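Local coordinates for KauB (Pseudomonas aeruginosa PAO1, PDB 6B4R), which probably oxidises a broad range of aldehydes, aminoaldehydes among them, to carboxylic acids as an NAD(P)+-dependent aldehyde dehydrogenase, at residues R21-N25 against G26-N30; T86-R89 against F90-L94; Y356-A359 against G360-G364; S452-V455 against N456-G460. One frame throughout, in Å; residues are numbered along the deposited sequence.

Overall arrangement
Four short contacts follow one another from the N terminus, each closed before the next opens, so none nests or crosses. Contact 1 closes the turn of a small surface beta hairpin, strands 22-24 and 27-29, against helices 198-210 and 56-72. Contact 2 spans two turns in the middle of helix 80-96, its centre about 20 Å from that of contact 1; helix 198-210 flanks both. Contact 3 ends helix 347-362 and lies across the chain's centre from contact 2, the two centres about 47 Å apart. Contact 4 folds the loop after strand 452-455 back on that strand and brings the chain to the TOE pocket, beside a neighbouring chain.

Contact 1 of 4, residues R21-N25 against G26-N30; sequences RAFVN and GEYSN
R21-N25 and G26-N30 form a beta hairpin with a two-residue loop, the short strands 22-24 and 27-29 passing 4.6 Å apart at 136° between their directions, with a type I' turn from V24 to E27 reversing the chain. N25 and G26 occupy the two central turn positions, both with positive phi; Asn-Gly is the classic sequence for this turn. Near the open end, S29 N donates to A22 O at 2.9 Å, answered by a weak bond from A22 N to S29 O. Next to the turn, V24 N reaches E27 O at 2.9 Å, while E27 N meets V24 O at 3.3 Å from above the carbonyl plane.

Between these pairs lies the non-hydrogen-bonded pair F23 and Y28, whose side chains share one face of the hairpin. They make a T-shaped stack, centroids 4.8 Å apart and planes at 78°, with F23 CD1 directed at the middle of the Y28 ring. F23 holds CG anti to its own N (chi1 -167°), which turns the ring toward the bend, where CZ comes 3.4 Å from G26 C. Helix 198-210 packs on this aromatic face, and Y28 OH bonds to I201 O in it. N25 N is bound by N218 OD1 beside the turn.

At the other end the R21 chain bends back across Y28, so that one face of the guanidinium meets the tyrosine's CB, 3.5 Å from NH2, while NE forms a salt bridge with E19. Beyond it, the aliphatic R21 CG lies 3.4 Å from N30 OD1.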
loop_
_atom_site.group_PDB
_atom_site.type_symbol
_atom_site.label_atom_id
_atom_site.label_comp_id
_atom_site.label_asym_id
_atom_site.label_seq_id
_atom_site.Cartn_x
_atom_site.Cartn_y
_atom_site.Cartn_z
ATOM N N ARG A 21 -34.463 -12.688 -24.301
ATOM C CA ARG A 21 -34.903 -11.324 -24.036
ATOM C C ARG A 21 -33.850 -10.522 -23.284
ATOM O O ARG A 21 -32.942 -11.088 -22.679
ATOM C CB ARG A 21 -36.217 -11.324 -23.252
ATOM C CG ARG A 21 -37.421 -11.756 -24.069
ATOM C CD ARG A 21 -38.662 -11.854 -23.200
ATOM N NE ARG A 21 -38.480 -12.807 -22.109
ATOM C CZ ARG A 21 -39.400 -13.075 -21.189
ATOM N NH1 ARG A 21 -40.573 -12.461 -21.224
ATOM N NH2 ARG A 21 -39.143 -13.958 -20.233
ATOM N N ALA A 22 -33.972 -9.202 -23.339
ATOM C CA ALA A 22 -33.114 -8.322 -22.559
ATOM C C ALA A 22 -33.515 -8.399 -21.092
ATOM O O ALA A 22 -34.612 -8.849 -20.768
ATOM C CB ALA A 22 -33.226 -6.895 -23.063
ATOM N N PHE A 23 -32.623 -7.968 -20.209
ATOM C CA PHE A 23 -32.905 -7.972 -18.779
ATOM C C PHE A 23 -32.712 -6.573 -18.213
ATOM O O PHE A 23 -31.585 -6.144 -17.967
ATOM C CB PHE A 23 -31.992 -8.962 -18.056
ATOM C CG PHE A 23 -32.410 -9.259 -16.642
ATOM C CD1 PHE A 23 -33.278 -10.306 -16.367
ATOM C CD2 PHE A 23 -31.929 -8.500 -15.585
ATOM C CE1 PHE A 23 -33.660 -10.587 -15.070
ATOM C CE2 PHE A 23 -32.307 -8.777 -14.285
ATOM C CZ PHE A 23 -33.174 -9.822 -14.027
ATOM N N VAL A 24 -33.816 -5.861 -18.018
ATOM C CA VAL A 24 -33.762 -4.498 -17.506
ATOM C C VAL A 24 -34.622 -4.339 -16.255
ATOM O O VAL A 24 -35.785 -4.742 -16.238
ATOM C CB VAL A 24 -34.219 -3.477 -18.567
ATOM C CG1 VAL A 24 -34.092 -2.058 -18.033
ATOM C CG2 VAL A 24 -33.411 -3.643 -19.845
ATOM N N ASN A 25 -34.038 -3.749 -15.215
ATOM C CA ASN A 25 -34.741 -3.485 -13.963
ATOM C C ASN A 25 -35.328 -4.747 -13.339
ATOM O O ASN A 25 -36.489 -4.768 -12.933
ATOM C CB ASN A 25 -35.831 -2.427 -14.167
ATOM C CG ASN A 25 -36.258 -1.769 -12.866
ATOM O OD1 ASN A 25 -35.537 -1.810 -11.870
ATOM N ND2 ASN A 25 -37.435 -1.155 -12.873
ATOM N N GLY A 26 -34.522 -5.801 -13.281
ATOM C CA GLY A 26 -34.908 -7.029 -12.610
ATOM C C GLY A 26 -35.884 -7.911 -13.367
ATOM O O GLY A 26 -36.319 -8.937 -12.849
ATOM N N GLU A 27 -36.230 -7.520 -14.592
ATOM C CA GLU A 27 -37.210 -8.265 -15.382
ATOM C C GLU A 27 -36.734 -8.512 -16.810
ATOM O O GLU A 27 -35.995 -7.710 -17.379
ATOM C CB GLU A 27 -38.550 -7.518 -15.427
ATOM C CG GLU A 27 -39.074 -7.045 -14.077
ATOM C CD GLU A 27 -39.469 -8.188 -13.161
ATOM O OE1 GLU A 27 -39.535 -7.967 -11.932
ATOM O OE2 GLU A 27 -39.721 -9.304 -13.665
ATOM N N TYR A 28 -37.172 -9.625 -17.389
ATOM C CA TYR A 28 -36.925 -9.894 -18.799
ATOM C C TYR A 28 -37.938 -9.150 -19.667
ATOM O O TYR A 28 -39.121 -9.085 -19.336
ATOM C CB TYR A 28 -36.982 -11.397 -19.089
ATOM C CG TYR A 28 -35.728 -12.142 -18.697
ATOM C CD1 TYR A 28 -34.535 -11.931 -19.377
ATOM C CD2 TYR A 28 -35.737 -13.059 -17.652
ATOM C CE1 TYR A 28 -33.383 -12.604 -19.024
ATOM C CE2 TYR A 28 -34.589 -13.740 -17.292
ATOM C CZ TYR A 28 -33.415 -13.509 -17.983
ATOM O OH TYR A 28 -32.267 -14.182 -17.632
ATOM N N SER A 29 -37.469 -8.589 -20.778
ATOM C CA SER A 29 -38.350 -7.872 -21.692
ATOM C C SER A 29 -37.780 -7.813 -23.105
ATOM O O SER A 29 -36.568 -7.905 -23.304
ATOM C CB SER A 29 -38.620 -6.455 -21.178
ATOM O OG SER A 29 -37.416 -5.717 -21.057
ATOM N N ASN A 30 -38.661 -7.657 -24.086
ATOM C CA ASN A 30 -38.233 -7.514 -25.471
ATOM C C ASN A 30 -37.610 -6.147 -25.699
ATOM O O ASN A 30 -37.589 -5.304 -24.799
ATOM C CB ASN A 30 -39.421 -7.690 -26.416
ATOM C CG ASN A 30 -40.179 -8.981 -26.171
ATOM O OD1 ASN A 30 -39.582 -10.048 -26.015
ATOM N ND2 ASN A 30 -41.503 -8.888 -26.134
#

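Contact 2 of 4, residues T86-R89 against F90-L94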
loop_
_atom_site.group_PDB
_atom_site.type_symbol
_atom_site.label_atom_id
_atom_site.label_comp_id
_atom_site.label_asym_id
_atom_site.label_seq_id
_atom_site.Cartn_x
_atom_site.Cartn_y
_atom_site.Cartn_z
ATOM N N THR A 86 -23.122 -10.885 -0.918
ATOM C CA THR A 86 -24.071 -11.020 -2.015
ATOM C C THR A 86 -23.392 -11.561 -3.269
ATOM O O THR A 86 -23.928 -12.438 -3.948
ATOM C CB THR A 86 -24.754 -9.678 -2.341
ATOM O OG1 THR A 86 -25.372 -9.157 -1.158
ATOM C CG2 THR A 86 -25.812 -9.860 -3.423
ATOM N N MET A 87 -22.205 -11.045 -3.565
ATOM C CA MET A 87 -21.492 -11.440 -4.774
ATOM C C MET A 87 -20.919 -12.845 -4.666
ATOM O O MET A 87 -20.687 -13.505 -5.680
ATOM C CB MET A 87 -20.389 -10.439 -5.108
ATOM C CG MET A 87 -20.902 -9.064 -5.496
ATOM S SD MET A 87 -19.632 -8.084 -6.307
ATOM C CE MET A 87 -19.351 -9.064 -7.782
ATOM N N ILE A 88 -20.684 -13.301 -3.440
ATOM C CA ILE A 88 -20.243 -14.674 -3.234
ATOM C C ILE A 88 -21.387 -15.629 -3.572
ATOM O O ILE A 88 -21.179 -16.662 -4.211
ATOM C CB ILE A 88 -19.723 -14.906 -1.800
ATOM C CG1 ILE A 88 -18.405 -14.160 -1.593
ATOM C CG2 ILE A 88 -19.516 -16.388 -1.540
ATOM C CD1 ILE A 88 -17.817 -14.309 -0.210
ATOM N N ARG A 89 -22.599 -15.265 -3.163
ATOM C CA ARG A 89 -23.782 -16.039 -3.526
ATOM C C ARG A 89 -23.984 -16.022 -5.038
ATOM O O ARG A 89 -24.411 -17.015 -5.628
ATOM C CB ARG A 89 -25.027 -15.510 -2.811
ATOM C CG ARG A 89 -25.051 -15.805 -1.316
ATOM C CD ARG A 89 -26.422 -15.532 -0.706
ATOM N NE ARG A 89 -26.795 -14.124 -0.803
ATOM C CZ ARG A 89 -26.551 -13.219 0.139
ATOM N NH1 ARG A 89 -25.934 -13.573 1.259
ATOM N NH2 ARG A 89 -26.925 -11.959 -0.040
ATOM N N PHE A 90 -23.668 -14.887 -5.654
ATOM C CA PHE A 90 -23.712 -14.752 -7.105
ATOM C C PHE A 90 -22.709 -15.719 -7.729
ATOM O O PHE A 90 -23.010 -16.393 -8.715
ATOM C CB PHE A 90 -23.389 -13.308 -7.504
ATOM C CG PHE A 90 -23.625 -13.001 -8.961
ATOM C CD1 PHE A 90 -24.371 -13.852 -9.761
ATOM C CD2 PHE A 90 -23.093 -11.854 -9.529
ATOM C CE1 PHE A 90 -24.583 -13.568 -11.099
ATOM C CE2 PHE A 90 -23.302 -11.564 -10.868
ATOM C CZ PHE A 90 -24.048 -12.423 -11.652
ATOM N N ALA A 91 -21.519 -15.791 -7.140
ATOM C CA ALA A 91 -20.478 -16.692 -7.618
ATOM C C ALA A 91 -20.890 -18.149 -7.436
ATOM O O ALA A 91 -20.651 -18.983 -8.310
ATOM C CB ALA A 91 -19.170 -16.416 -6.900
ATOM N N ASP A 92 -21.515 -18.446 -6.299
ATOM C CA ASP A 92 -21.996 -19.794 -6.011
ATOM C C ASP A 92 -23.108 -20.219 -6.968
ATOM O O ASP A 92 -23.193 -21.384 -7.350
ATOM C CB ASP A 92 -22.482 -19.902 -4.565
ATOM C CG ASP A 92 -21.355 -19.761 -3.556
ATOM O OD1 ASP A 92 -20.180 -19.951 -3.941
ATOM O OD2 ASP A 92 -21.646 -19.465 -2.378
ATOM N N LEU A 93 -23.957 -19.269 -7.350
ATOM C CA LEU A 93 -25.049 -19.551 -8.278
ATOM C C LEU A 93 -24.537 -19.914 -9.672
ATOM O O LEU A 93 -25.138 -20.736 -10.363
ATOM C CB LEU A 93 -26.024 -18.372 -8.349
ATOM C CG LEU A 93 -27.010 -18.248 -7.182
ATOM C CD1 LEU A 93 -27.941 -17.065 -7.377
ATOM C CD2 LEU A 93 -27.811 -19.533 -7.016
ATOM N N LEU A 94 -23.430 -19.299 -10.080
ATOM C CA LEU A 94 -22.795 -19.644 -11.349
ATOM C C LEU A 94 -22.311 -21.090 -11.321
ATOM O O LEU A 94 -22.392 -21.807 -12.320
ATOM C CB LEU A 94 -21.621 -18.708 -11.639
ATOM C CG LEU A 94 -21.894 -17.503 -12.540
ATOM C CD1 LEU A 94 -22.981 -16.613 -11.958
ATOM C CD2 LEU A 94 -20.619 -16.711 -12.771
#
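T86 opens two turns of helix 80-96 by accepting F90 N at its carbonyl, T86 O, 3.0 Å away; its hydroxyl bonds one turn back, to K82 O. M87 repeats the step, with A91 N 2.8 Å from M87 O, and the same oxygen lies 3.3 Å from F90 CB. Both side chains touch helix 113-133, M87 at A132 and F90 at L128; M87 also meets helix 170-183, and F90 meets A207 and A210 of helix 198-210.

I88 receives D92 N on its carbonyl, and the two side chains run side by side with I88 CG2 3.8 Å from D92 OD2. R89 completes the series, taking L93 N at 2.9 Å from R89 O, while L93 CG comes within 3.3 Å of that same oxygen. A bend at chi3 (-63°) folds the R89 guanidinium back until one face lies over T86 CA, and its NE donates to A210 O.

The D92 carboxylate makes a salt bridge through OD1 with R129 of helix 113-133, so helix 80-96 is joined to that helix by charge as well as by the apolar contacts of M87, F90 and L94.

Contact 3 of 4, residues Y356-A359 against G360-G364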
loop_
_atom_site.group_PDB
_atom_site.type_symbol
_atom_site.label_atom_id
_atom_site.label_comp_id
_atom_site.label_asym_id
_atom_site.label_seq_id
_atom_site.Cartn_x
_atom_site.Cartn_y
_atom_site.Cartn_z
ATOM N N TYR A 356 -6.530 -14.940 -44.378
ATOM C CA TYR A 356 -5.188 -14.726 -43.846
ATOM C C TYR A 356 -4.248 -15.866 -44.221
ATOM O O TYR A 356 -3.069 -15.638 -44.488
ATOM C CB TYR A 356 -5.220 -14.542 -42.328
ATOM C CG TYR A 356 -5.431 -13.111 -41.888
ATOM C CD1 TYR A 356 -4.429 -12.160 -42.046
ATOM C CD2 TYR A 356 -6.628 -12.711 -41.308
ATOM C CE1 TYR A 356 -4.614 -10.851 -41.643
ATOM C CE2 TYR A 356 -6.823 -11.405 -40.901
ATOM C CZ TYR A 356 -5.813 -10.480 -41.071
ATOM O OH TYR A 356 -6.005 -9.179 -40.667
ATOM N N ILE A 357 -4.771 -17.089 -44.238
ATOM C CA ILE A 357 -3.980 -18.254 -44.630
ATOM C C ILE A 357 -3.505 -18.126 -46.075
ATOM O O ILE A 357 -2.345 -18.404 -46.388
ATOM C CB ILE A 357 -4.773 -19.566 -44.459
ATOM C CG1 ILE A 357 -5.020 -19.851 -42.976
ATOM C CG2 ILE A 357 -4.030 -20.729 -45.100
ATOM C CD1 ILE A 357 -5.816 -21.112 -42.721
ATOM N N GLU A 358 -4.405 -17.690 -46.948
ATOM C CA GLU A 358 -4.061 -17.453 -48.343
ATOM C C GLU A 358 -3.007 -16.355 -48.445
ATOM O O GLU A 358 -2.083 -16.439 -49.256
ATOM C CB GLU A 358 -5.306 -17.062 -49.137
ATOM C CG GLU A 358 -5.054 -16.848 -50.617
ATOM C CD GLU A 358 -6.305 -16.423 -51.362
ATOM O OE1 GLU A 358 -7.362 -16.271 -50.713
ATOM O OE2 GLU A 358 -6.229 -16.240 -52.596
ATOM N N ALA A 359 -3.148 -15.335 -47.605
ATOM C CA ALA A 359 -2.189 -14.238 -47.550
ATOM C C ALA A 359 -0.820 -14.726 -47.090
ATOM O O ALA A 359 0.207 -14.159 -47.461
ATOM C CB ALA A 359 -2.697 -13.135 -46.630
ATOM N N GLY A 360 -0.813 -15.778 -46.278
ATOM C CA GLY A 360 0.426 -16.375 -45.817
ATOM C C GLY A 360 1.208 -16.980 -46.966
ATOM O O GLY A 360 2.431 -16.854 -47.034
ATOM N N HIS A 361 0.495 -17.640 -47.873
ATOM C CA HIS A 361 1.109 -18.220 -49.061
ATOM C C HIS A 361 1.649 -17.121 -49.967
ATOM O O HIS A 361 2.749 -17.234 -50.508
ATOM C CB HIS A 361 0.093 -19.065 -49.833
ATOM C CG HIS A 361 -0.386 -20.273 -49.088
ATOM N ND1 HIS A 361 0.384 -21.406 -48.938
ATOM C CD2 HIS A 361 -1.559 -20.529 -48.463
ATOM C CE1 HIS A 361 -0.293 -22.307 -48.247
ATOM N NE2 HIS A 361 -1.475 -21.799 -47.947
ATOM N N ASN A 362 0.861 -16.059 -50.120
ATOM C CA ASN A 362 1.215 -14.940 -50.987
ATOM C C ASN A 362 2.420 -14.145 -50.486
ATOM O O ASN A 362 3.188 -13.606 -51.281
ATOM C CB ASN A 362 0.013 -14.008 -51.172
ATOM C CG ASN A 362 -1.200 -14.724 -51.738
ATOM O OD1 ASN A 362 -1.078 -15.767 -52.383
ATOM N ND2 ASN A 362 -2.381 -14.164 -51.501
ATOM N N ASP A 363 2.581 -14.071 -49.167
ATOM C CA ASP A 363 3.729 -13.390 -48.574
ATOM C C ASP A 363 5.007 -14.199 -48.772
ATOM O O ASP A 363 6.108 -13.691 -48.568
ATOM C CB ASP A 363 3.503 -13.141 -47.081
ATOM C CG ASP A 363 2.409 -12.122 -46.814
ATOM O OD1 ASP A 363 2.171 -11.257 -47.685
ATOM O OD2 ASP A 363 1.790 -12.188 -45.727
ATOM N N GLY A 364 4.852 -15.463 -49.153
ATOM C CA GLY A 364 5.988 -16.326 -49.416
ATOM C C GLY A 364 6.356 -17.231 -48.257
ATOM O O GLY A 364 7.420 -17.850 -48.263
#
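I357 and H361, one turn apart near the end of helix 347-362, lie side by side and point the same way, with I357 CG2 4.0 Å from H361 NE2. The imidazole is close to the helix backbone: CD2 sits 3.1 Å from I357 O, and E358 CA meets the ring at its edge. E358 and N362 form the next such pair, crossing at a slant with E358 CG 3.9 Å from N362 ND2.

Beneath these side chains run the backbone bonds of the last turns: G360 N to Y356 O at 2.9 Å, then H361 N to I357 O, N362 N to E358 O, and D363 N to A359 O, also 2.9 Å. The helix closes in a Schellman motif at G364, whose phi is positive (98°) and whose N reaches H361 O at 3.1 Å.

Farther out, F388 of strand 382-389 stacks edge-to-face with H361, and I357 packs on that strand. Y356 OH bonds to E400. D363 OD2 accepts the backbone N-H of K396, so the carboxylate has a donor at the start of helix 396-399, and this bond ties the end of helix 347-362 to it.

Contact 4 of 4, residues S452-V455 against N456-G460; sequences SVWV and NQYDG. With TOE (2-[2-(2-methoxy-ethoxy)-ethoxy]-ethoxyl), chain H.
The TOE-binding pocket is bordered here by the loop after strand 452-455, which doubles back beneath the indole of W454. With CG anti to the carbonyl carbon (chi1 -57°), the W454 side chain is laid along the returning loop, one face on the D459-G460 backbone. D459 CA sits 3.6 Å from the centroid of the six-membered ring, 3° off its normal, and G460 CA 3.9 Å from that of the five-membered ring: two CH-pi contacts. S452 CB lies over the opposite face.

The edge of W454 is turned to the face of Y458 in a T-shaped stack, planes at 65° and centroids 4.9 Å apart, with W454 CZ3 3.8 Å from Y458 CE2. Y458 OH bonds to T303 O. Where the loop turns back, W454 CB lies 3.3 Å from Q457 O, and Q457 NE2 bonds to an acidic side chain of a neighbouring chain.

The D459 carboxylate meets the ligand, with OD2 3.0 Å from OI' of TOE, which N168 also binds. Strand 452-455 pairs in parallel with strand 430-434 and with a strand of that neighbouring chain, the sheet continuation between subunits known from the aldehyde dehydrogenase fold.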
loop_
_atom_site.group_PDB
_atom_site.type_symbol
_atom_site.label_atom_id
_atom_site.label_comp_id
_atom_site.label_asym_id
_atom_site.label_seq_id
_atom_site.Cartn_x
_atom_site.Cartn_y
_atom_site.Cartn_z
ATOM N N SER A 452 1.594 -8.235 -19.919
ATOM C CA SER A 452 1.856 -9.521 -19.284
ATOM C C SER A 452 3.077 -10.174 -19.912
ATOM O O SER A 452 3.147 -10.338 -21.129
ATOM C CB SER A 452 0.648 -10.456 -19.414
ATOM O OG SER A 452 -0.452 -10.000 -18.643
ATOM N N VAL A 453 4.046 -10.537 -19.080
ATOM C CA VAL A 453 5.203 -11.283 -19.555
ATOM C C VAL A 453 5.306 -12.604 -18.809
ATOM O O VAL A 453 5.415 -12.628 -17.586
ATOM C CB VAL A 453 6.510 -10.494 -19.378
ATOM C CG1 VAL A 453 7.698 -11.332 -19.826
ATOM C CG2 VAL A 453 6.452 -9.191 -20.155
ATOM N N TRP A 454 5.264 -13.706 -19.548
ATOM C CA TRP A 454 5.337 -15.025 -18.934
ATOM C C TRP A 454 6.698 -15.669 -19.167
ATOM O O TRP A 454 7.189 -15.725 -20.294
ATOM C CB TRP A 454 4.198 -15.918 -19.437
ATOM C CG TRP A 454 2.843 -15.324 -19.181
ATOM C CD1 TRP A 454 2.342 -14.922 -17.979
ATOM C CD2 TRP A 454 1.820 -15.059 -20.149
ATOM N NE1 TRP A 454 1.070 -14.424 -18.136
ATOM C CE2 TRP A 454 0.726 -14.499 -19.460
ATOM C CE3 TRP A 454 1.719 -15.246 -21.531
ATOM C CZ2 TRP A 454 -0.451 -14.123 -20.104
ATOM C CZ3 TRP A 454 0.552 -14.872 -22.169
ATOM C CH2 TRP A 454 -0.517 -14.316 -21.457
ATOM N N VAL A 455 7.313 -16.141 -18.087
ATOM C CA VAL A 455 8.639 -16.741 -18.164
ATOM C C VAL A 455 8.574 -18.235 -17.878
ATOM O O VAL A 455 8.072 -18.651 -16.832
ATOM C CB VAL A 455 9.620 -16.078 -17.177
ATOM C CG1 VAL A 455 11.009 -16.685 -17.321
ATOM C CG2 VAL A 455 9.666 -14.573 -17.398
ATOM N N ASN A 456 9.086 -19.030 -18.816
ATOM C CA ASN A 456 9.086 -20.490 -18.710
ATOM C C ASN A 456 7.688 -21.086 -18.512
ATOM O O ASN A 456 7.518 -22.113 -17.854
ATOM C CB ASN A 456 10.058 -20.962 -17.622
ATOM C CG ASN A 456 11.500 -20.628 -17.951
ATOM O OD1 ASN A 456 11.864 -20.491 -19.119
ATOM N ND2 ASN A 456 12.331 -20.492 -16.925
ATOM N N GLN A 457 6.698 -20.420 -19.096
ATOM C CA GLN A 457 5.314 -20.875 -19.088
ATOM C C GLN A 457 4.525 -19.983 -20.034
ATOM O O GLN A 457 5.012 -18.934 -20.455
ATOM C CB GLN A 457 4.716 -20.785 -17.687
ATOM C CG GLN A 457 4.653 -19.377 -17.134
ATOM C CD GLN A 457 3.910 -19.306 -15.815
ATOM O OE1 GLN A 457 2.876 -19.952 -15.633
ATOM N NE2 GLN A 457 4.436 -18.521 -14.883
ATOM N N TYR A 458 3.310 -20.394 -20.374
ATOM C CA TYR A 458 2.447 -19.536 -21.169
ATOM C C TYR A 458 1.072 -19.389 -20.529
ATOM O O TYR A 458 0.603 -20.291 -19.835
ATOM C CB TYR A 458 2.326 -20.037 -22.612
ATOM C CG TYR A 458 1.983 -18.922 -23.572
ATOM C CD1 TYR A 458 2.980 -18.120 -24.114
ATOM C CD2 TYR A 458 0.665 -18.650 -23.913
ATOM C CE1 TYR A 458 2.678 -17.087 -24.978
ATOM C CE2 TYR A 458 0.351 -17.618 -24.779
ATOM C CZ TYR A 458 1.363 -16.840 -25.309
ATOM O OH TYR A 458 1.060 -15.810 -26.168
ATOM N N ASP A 459 0.447 -18.236 -20.765
ATOM C CA ASP A 459 -0.884 -17.931 -20.246
ATOM C C ASP A 459 -0.924 -18.073 -18.728
ATOM O O ASP A 459 -1.796 -18.747 -18.176
ATOM C CB ASP A 459 -1.941 -18.821 -20.911
ATOM C CG ASP A 459 -3.350 -18.281 -20.746
ATOM O OD1 ASP A 459 -3.497 -17.081 -20.430
ATOM O OD2 ASP A 459 -4.309 -19.058 -20.941
ATOM N N GLY A 460 0.035 -17.439 -18.060
ATOM C CA GLY A 460 0.138 -17.515 -16.614
ATOM C C GLY A 460 -0.606 -16.400 -15.904
ATOM O O GLY A 460 -1.183 -15.521 -16.546
HETATM O "O2'" TOE H . -9.398 -12.412 -24.690
HETATM C "CA'" TOE H . -8.765 -11.877 -23.522
HETATM C "CB'" TOE H . -7.452 -12.610 -23.278
HETATM O "OC'" TOE H . -7.623 -13.599 -22.264
HETATM C "CD'" TOE H . -6.385 -14.235 -21.953
HETATM C "CE'" TOE H . -6.401 -14.723 -20.508
HETATM O "OF'" TOE H . -7.229 -15.877 -20.388
HETATM C "CG'" TOE H . -7.261 -16.353 -19.044
HETATM C "CH'" TOE H . -7.878 -17.746 -19.010
HETATM O "OI'" TOE H . -7.092 -18.623 -19.815
HETATM C "CK'" TOE H . -7.437 -19.991 -19.611
#